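Local coordinates for SusD superfamily protein (Bacteroides vulgatus ATCC 8482, PDB 3JQ0), which probably binds nutrients, perhaps glycans, at the outer membrane for uptake by the cell, at residues Phe31-Pro36 and Val67-Tyr72; Met54-Leu57 and Ile62-Glu65. All coordinates share one frame; numbering follows the deposited sequence. Where two conformers were deposited one is given.

Contact 1: residues Phe31-Pro36 and Val67-Tyr72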
ATOM      1  N   PHE A  31      -3.999   2.785   3.035  1.00  6.93           N
ATOM      2  CA  PHE A  31      -4.563   2.548   1.721  1.00  6.85           C
ATOM      3  C   PHE A  31      -5.054   3.833   1.075  1.00  6.04           C
ATOM      4  O   PHE A  31      -4.724   4.139  -0.069  1.00  6.47           O
ATOM      5  CB  PHE A  31      -5.656   1.489   1.780  1.00  6.77           C
ATOM      6  CG  PHE A  31      -6.521   1.421   0.556  1.00  6.27           C
ATOM      7  CD1 PHE A  31      -6.046   0.879  -0.642  1.00  7.41           C
ATOM      8  CD2 PHE A  31      -7.799   1.968   0.599  1.00  7.07           C
ATOM      9  CE1 PHE A  31      -6.905   0.856  -1.751  1.00  7.66           C
ATOM     10  CE2 PHE A  31      -8.629   1.943  -0.506  1.00  8.08           C
ATOM     11  CZ  PHE A  31      -8.170   1.393  -1.679  1.00  8.10           C
ATOM     12  N   LEU A  32      -5.883   4.580   1.811  1.00  5.95           N
ATOM     13  CA  LEU A  32      -6.469   5.781   1.249  1.00  6.40           C
ATOM     14  C   LEU A  32      -5.428   6.812   0.842  1.00  5.75           C
ATOM     15  O   LEU A  32      -5.584   7.497  -0.182  1.00  6.64           O
ATOM     16  CB  LEU A  32      -7.450   6.438   2.235  1.00  7.01           C
ATOM     17  CG  LEU A  32      -8.753   5.673   2.568  1.00  7.08           C
ATOM     18  CD1 LEU A  32      -9.544   6.510   3.596  1.00  9.03           C
ATOM     19  CD2 LEU A  32      -9.550   5.325   1.329  1.00  8.57           C
ATOM     20  N   LEU A  33      -4.388   6.963   1.664  1.00  6.16           N
ATOM     21  CA  LEU A  33      -3.354   7.925   1.367  1.00  6.13           C
ATOM     22  C   LEU A  33      -2.529   7.498   0.167  1.00  6.45           C
ATOM     23  O   LEU A  33      -2.056   8.369  -0.591  1.00  6.83           O
ATOM     24  CB  LEU A  33      -2.418   8.084   2.590  1.00  6.91           C
ATOM     25  CG  LEU A  33      -3.051   8.797   3.787  1.00  7.29           C
ATOM     26  CD1 LEU A  33      -2.089   8.741   4.961  1.00  9.81           C
ATOM     27  CD2 LEU A  33      -3.399  10.234   3.449  1.00  8.54           C
ATOM     28  N   GLY A  34      -2.352   6.191  -0.040  1.00  6.30           N
ATOM     29  CA  GLY A  34      -1.401   5.733  -1.027  1.00  6.28           C
ATOM     30  C   GLY A  34      -1.947   5.318  -2.372  1.00  5.93           C
ATOM     31  O   GLY A  34      -1.143   5.129  -3.296  1.00  6.44           O
ATOM     32  N   GLU A  35      -3.285   5.223  -2.535  1.00  5.77           N
ATOM     33  CA  GLU A  35      -3.854   4.643  -3.752  1.00  5.66           C
ATOM     34  C   GLU A  35      -4.991   5.399  -4.443  1.00  5.83           C
ATOM     35  O   GLU A  35      -4.838   5.724  -5.625  1.00  6.06           O
ATOM     36  CB  GLU A  35      -4.122   3.158  -3.559  1.00  6.20           C
ATOM     37  CG  GLU A  35      -4.825   2.478  -4.695  1.00  6.74           C
ATOM     38  CD  GLU A  35      -4.880   0.960  -4.559  1.00  6.12           C
ATOM     39  OE1 GLU A  35      -3.975   0.384  -3.923  1.00  6.52           O
ATOM     40  OE2 GLU A  35      -5.823   0.331  -5.111  1.00  6.61           O
ATOM     41  N   PRO A  36      -6.145   5.651  -3.795  1.00  5.78           N
ATOM     42  CA  PRO A  36      -7.322   6.060  -4.566  1.00  5.96           C
ATOM     43  C   PRO A  36      -7.347   7.433  -5.198  1.00  5.89           C
ATOM     44  O   PRO A  36      -8.273   7.674  -5.984  1.00  6.44           O
ATOM     45  CB  PRO A  36      -8.495   5.874  -3.592  1.00  6.82           C
ATOM     46  CG  PRO A  36      -8.003   4.941  -2.564  1.00  9.88           C
ATOM     47  CD  PRO A  36      -6.546   5.234  -2.439  1.00  6.30           C
ATOM     48  N   VAL A  67     -12.430  16.929   3.383  1.00  9.13           N
ATOM     49  CA  VAL A  67     -10.988  16.720   3.412  1.00  8.37           C
ATOM     50  C   VAL A  67     -10.511  15.338   3.052  1.00  8.41           C
ATOM     51  O   VAL A  67      -9.331  15.100   2.893  1.00  9.35           O
ATOM     52  CB  VAL A  67     -10.359  17.148   4.754  1.00  8.64           C
ATOM     53  CG1 VAL A  67     -10.608  18.614   5.051  1.00  9.50           C
ATOM     54  CG2 VAL A  67     -10.840  16.275   5.897  1.00  9.81           C
ATOM     55  N   GLY A  68     -11.429  14.373   2.992  1.00  9.13           N
ATOM     56  CA  GLY A  68     -11.069  12.960   2.743  1.00 10.76           C
ATOM     57  C   GLY A  68     -10.689  12.248   4.036  1.00 10.11           C
ATOM     58  O   GLY A  68     -11.330  11.256   4.387  1.00 12.37           O
ATOM     59  N   ILE A  69      -9.618  12.723   4.685  1.00  8.67           N
ATOM     60  CA  ILE A  69      -9.171  12.203   5.970  1.00  8.50           C
ATOM     61  C   ILE A  69      -8.880  13.394   6.869  1.00  8.19           C
ATOM     62  O   ILE A  69      -8.090  14.256   6.496  1.00  8.95           O
ATOM     63  CB  ILE A  69      -7.884  11.337   5.821  1.00  8.83           C
ATOM     64  CG1 ILE A  69      -8.110  10.150   4.857  1.00  9.72           C
ATOM     65  CG2 ILE A  69      -7.392  10.921   7.204  1.00 10.20           C
ATOM     66  CD1 ILE A  69      -6.835   9.372   4.603  1.00 11.56           C
ATOM     67  N   SER A  70      -9.537  13.425   8.026  1.00  8.16           N
ATOM     68  CA  SER A  70      -9.360  14.461   9.037  0.52  8.06           C
ATOM     69  C   SER A  70      -8.181  14.210   9.956  1.00  8.20           C
ATOM     70  O   SER A  70      -7.747  13.077  10.160  1.00  9.03           O
ATOM     71  CB  SER A  70     -10.629  14.606   9.902  0.52  8.87           C
ATOM     72  OG  SER A  70     -11.626  15.322   9.206  0.52  8.76           O
ATOM     73  N   ASN A  71      -7.709  15.297  10.569  1.00  8.18           N
ATOM     74  CA  ASN A  71      -6.789  15.224  11.709  1.00  8.76           C
ATOM     75  C   ASN A  71      -5.584  14.356  11.491  1.00  7.85           C
ATOM     76  O   ASN A  71      -5.239  13.512  12.327  1.00  8.57           O
ATOM     77  CB  ASN A  71      -7.529  14.801  12.999  1.00  9.23           C
ATOM     78  CG  ASN A  71      -6.724  15.097  14.283  1.00  9.71           C
ATOM     79  OD1 ASN A  71      -5.936  16.048  14.307  1.00 12.80           O
ATOM     80  ND2 ASN A  71      -6.915  14.323  15.316  1.00 14.42           N
ATOM     81  N   TYR A  72      -4.964  14.521  10.342  1.00  8.09           N
ATOM     82  CA  TYR A  72      -3.708  13.819  10.039  1.00  8.48           C
ATOM     83  C   TYR A  72      -3.878  12.304  10.173  1.00  8.98           C
ATOM     84  O   TYR A  72      -2.944  11.589  10.565  1.00  9.20           O
ATOM     85  CB  TYR A  72      -2.552  14.351  10.897  1.00  8.70           C
ATOM     86  CG  TYR A  72      -2.264  15.812  10.672  1.00  7.93           C
ATOM     87  CD1 TYR A  72      -1.676  16.283   9.505  1.00  8.36           C
ATOM     88  CD2 TYR A  72      -2.678  16.764  11.630  1.00  8.99           C
ATOM     89  CE1 TYR A  72      -1.395  17.625   9.332  1.00  8.74           C
ATOM     90  CE2 TYR A  72      -2.369  18.119  11.463  1.00  9.51           C
ATOM     91  CZ  TYR A  72      -1.725  18.534  10.321  1.00  8.46           C
ATOM     92  OH  TYR A  72      -1.384  19.862  10.218  1.00 10.42           O
TER
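I69 pushes the end of its side chain against L32 and L33, two consecutive residues near the end of helix 27-34. Its CD1 methyl does most of the touching: it sits 3.7 Å from L33 CD2 and 3.8 Å from L32 CB, close to van der Waals contact with both. L33 CG is almost as near, at 3.9 Å from I69 CD1. L32 CD1 stands farther back, 4.1 Å from I69 CG1. The reach comes from an extended side chain, CD1 being anti to CA (chi2 175°), so a single methyl meets both leucines while the backbones stay apart, with L32 CA and I69 CA separated by 8.4 Å. No hydrogen bond crosses here.

In this largely helical SusD-family fold, the contact folds the long loop between strand 41-43 and helix 75-91 back onto one of the first helices of the chain. W122 of helix 97-122 borders the same apolar patch, touching both L33 and I69.

By contrast, on either side of I69 in the chain, G68 and S70 are exposed, and S70 was modelled in two conformers. G68 has backbone angles at which a side chain would jam against V67 O. On the helix side, the chain leaves helical geometry at E35, whose buried carboxylate is held by Y41 OH and the backbone N atoms of F444 and G446.

Contact 2: residues Met54-Leu57 and Ile62-Glu65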
HETATM    1  N   MSE A  54     -16.610   9.152  -1.183  1.00  6.87           N
HETATM    2  CA  MSE A  54     -15.362   8.458  -1.566  1.00  7.55           C
HETATM    3  C   MSE A  54     -14.886   8.909  -2.961  1.00  6.81           C
HETATM    4  O   MSE A  54     -13.671   8.865  -3.227  1.00  7.45           O
HETATM    5  CB  MSE A  54     -15.541   6.958  -1.529  1.00  7.94           C
HETATM    6  CG  MSE A  54     -15.856   6.378  -0.180  1.00  9.45           C
HETATM    7 SE   MSE A  54     -14.778   6.931   1.303  0.75 11.96          SE
HETATM    8  CE  MSE A  54     -13.128   6.421   0.713  1.00 16.64           C
ATOM      9  N   GLU A  55     -15.811   9.334  -3.819  1.00  6.46           N
ATOM     10  CA  GLU A  55     -15.446   9.744  -5.156  1.00  7.04           C
ATOM     11  C   GLU A  55     -14.528  10.956  -5.154  1.00  7.16           C
ATOM     12  O   GLU A  55     -13.872  11.218  -6.165  1.00  7.21           O
ATOM     13  CB  GLU A  55     -16.721  10.040  -5.977  1.00  7.35           C
ATOM     14  CG  GLU A  55     -17.522  11.276  -5.614  1.00  7.55           C
ATOM     15  CD  GLU A  55     -18.352  11.256  -4.337  1.00  7.54           C
ATOM     16  OE1 GLU A  55     -18.533  10.160  -3.732  1.00  7.59           O
ATOM     17  OE2 GLU A  55     -18.868  12.326  -3.951  1.00 10.62           O
ATOM     18  N   ARG A  56     -14.490  11.720  -4.074  1.00  7.01           N
ATOM     19  CA  ARG A  56     -13.617  12.877  -4.069  0.52  7.19           C
ATOM     20  C   ARG A  56     -12.146  12.513  -4.127  1.00  7.04           C
ATOM     21  O   ARG A  56     -11.336  13.368  -4.462  1.00  7.42           O
ATOM     22  CB  ARG A  56     -13.896  13.762  -2.874  0.52  7.99           C
ATOM     23  CG  ARG A  56     -15.263  14.346  -2.912  0.52  7.60           C
ATOM     24  CD  ARG A  56     -15.326  15.496  -1.941  0.52 11.03           C
ATOM     25  NE  ARG A  56     -16.618  16.145  -1.977  0.52 14.04           N
ATOM     26  CZ  ARG A  56     -16.840  17.348  -2.439  0.52 14.43           C
ATOM     27  NH1 ARG A  56     -15.843  18.116  -2.836  0.52 11.26           N
ATOM     28  NH2 ARG A  56     -18.105  17.780  -2.426  0.52 15.77           N
ATOM     29  N   LEU A  57     -11.821  11.260  -3.809  1.00  6.60           N
ATOM     30  CA  LEU A  57     -10.446  10.777  -3.994  1.00  6.60           C
ATOM     31  C   LEU A  57     -10.102  10.603  -5.483  1.00  6.63           C
ATOM     32  O   LEU A  57      -9.240  11.336  -5.979  1.00  6.88           O
ATOM     33  CB  LEU A  57     -10.141   9.558  -3.117  1.00  7.44           C
ATOM     34  CG  LEU A  57     -10.328   9.757  -1.632  1.00  9.51           C
ATOM     35  CD1 LEU A  57      -9.920   8.515  -0.862  1.00 10.43           C
ATOM     36  CD2 LEU A  57      -9.690  10.993  -1.083  1.00 12.08           C
ATOM     37  N   ILE A  62     -11.281  16.666  -3.096  1.00  8.25           N
ATOM     38  CA  ILE A  62     -11.090  16.987  -1.670  1.00  8.49           C
ATOM     39  C   ILE A  62     -10.727  18.463  -1.547  1.00  8.18           C
ATOM     40  O   ILE A  62     -10.055  19.037  -2.431  1.00  9.17           O
ATOM     41  CB  ILE A  62     -10.030  16.070  -0.996  1.00  8.15           C
ATOM     42  CG1 ILE A  62      -8.664  16.143  -1.673  1.00  9.16           C
ATOM     43  CG2 ILE A  62     -10.551  14.620  -0.897  1.00 10.35           C
ATOM     44  CD1 ILE A  62      -7.587  15.305  -0.978  1.00 10.23           C
ATOM     45  N   ASN A  63     -11.173  19.079  -0.464  1.00  8.61           N
ATOM     46  CA  ASN A  63     -10.962  20.516  -0.262  1.00  8.26           C
ATOM     47  C   ASN A  63     -11.181  20.824   1.188  1.00  7.74           C
ATOM     48  O   ASN A  63     -11.364  19.922   2.016  1.00  8.41           O
ATOM     49  CB  ASN A  63     -11.858  21.344  -1.209  1.00  9.32           C
ATOM     50  CG  ASN A  63     -13.317  21.180  -0.925  1.00 11.05           C
ATOM     51  OD1 ASN A  63     -13.761  20.800   0.136  1.00 10.87           O
ATOM     52  ND2 ASN A  63     -14.107  21.444  -1.945  1.00 17.60           N
ATOM     53  N   LYS A  64     -11.098  22.097   1.545  1.00  8.26           N
ATOM     54  CA  LYS A  64     -11.130  22.432   2.968  0.52  8.55           C
ATOM     55  C   LYS A  64     -12.459  22.100   3.654  1.00  9.03           C
ATOM     56  O   LYS A  64     -12.502  22.009   4.869  1.00  9.48           O
ATOM     57  CB  LYS A  64     -10.730  23.901   3.190  0.52  9.22           C
ATOM     58  CG  LYS A  64     -11.748  24.910   2.705  0.52 10.64           C
ATOM     59  CD  LYS A  64     -11.233  26.363   2.797  0.52 11.19           C
ATOM     60  CE  LYS A  64     -12.351  27.393   2.541  0.52 13.64           C
ATOM     61  NZ  LYS A  64     -12.997  27.288   1.179  0.52 16.82           N
ATOM     62  N   GLU A  65     -13.515  21.899   2.890  1.00  9.10           N
ATOM     63  CA  GLU A  65     -14.803  21.478   3.460  1.00 10.47           C
ATOM     64  C   GLU A  65     -15.031  19.970   3.445  1.00 11.31           C
ATOM     65  O   GLU A  65     -15.865  19.492   4.190  1.00 15.70           O
ATOM     66  CB  GLU A  65     -15.966  22.164   2.739  1.00 12.74           C
ATOM     67  CG  GLU A  65     -15.987  23.676   3.080  1.00 17.98           C
ATOM     68  CD  GLU A  65     -17.202  24.442   2.609  1.00 27.92           C
ATOM     69  OE1 GLU A  65     -18.112  23.854   1.972  1.00 33.19           O
ATOM     70  OE2 GLU A  65     -17.239  25.669   2.904  1.00 33.73           O
TER
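R56 and I62 bring the two backbones together, their CA atoms 5.4 Å apart, yet R56 O and I62 N remain 3.6 Å from each other and no hydrogen bond joins the segments. The first segment is a short 3-10 turn, closed by L57 N bonding to M54 O, and the chain comes back past its end at I62. I62 makes the apolar part of the contact through its CG2 methyl, which lies 3.7 Å from L57 CD2 and 4.0 Å from R56 CB. With CG2 beside its own backbone N and CG1 set between N and the carbonyl carbon (chi1 58°), the short branch is the one that faces the turn. L57 also packs on L32 of helix 27-34 and on W473, so this end of the contact is buried.

N63 forms an Asx turn: its OD1 accepts from E65 N at 3.0 Å, the N-H coming from above the carbonyl plane and well off straight (135° at the hydrogen). The turn bends the chain within the loop that runs from strand 41-43 to helix 75-91. With a leucine here, E65 N would probably be left without this acceptor and the bend less firmly fixed, while O1 of a bound glycerol, probably from the crystallisation liquor, would lose N63 ND2 as its donor.

On the partly exposed side, R56 runs extended from CG to NE. It was modelled in two conformers; in the one described, NH1 bonds to T61 O and lies 3.9 Å from N63 ND2, a meeting of two donors without a bond, the guanidinium and amide planes tilted 52° to each other.

In the fold
Contact 2 is nested inside the loop that contact 1 closes, and their centres are about 10 Å apart. L32 bridges them: while its CB and CD1 face I69, its CD2 lies 3.8 Å from M54 CE and 3.9 Å from L57 CD1, so the apolar packing runs on from one contact to the other. On the loop side, I62 CG2 comes within 4.0 Å of the backbone at G68 N. Contact 1 is the deeper, with its centre about 12 Å from that of the chain against about 20 Å for contact 2. A glycerol, probably from the crystallisation liquor, lies about 3 Å from the N63 side chain at contact 2; it does not by itself identify a sugar site.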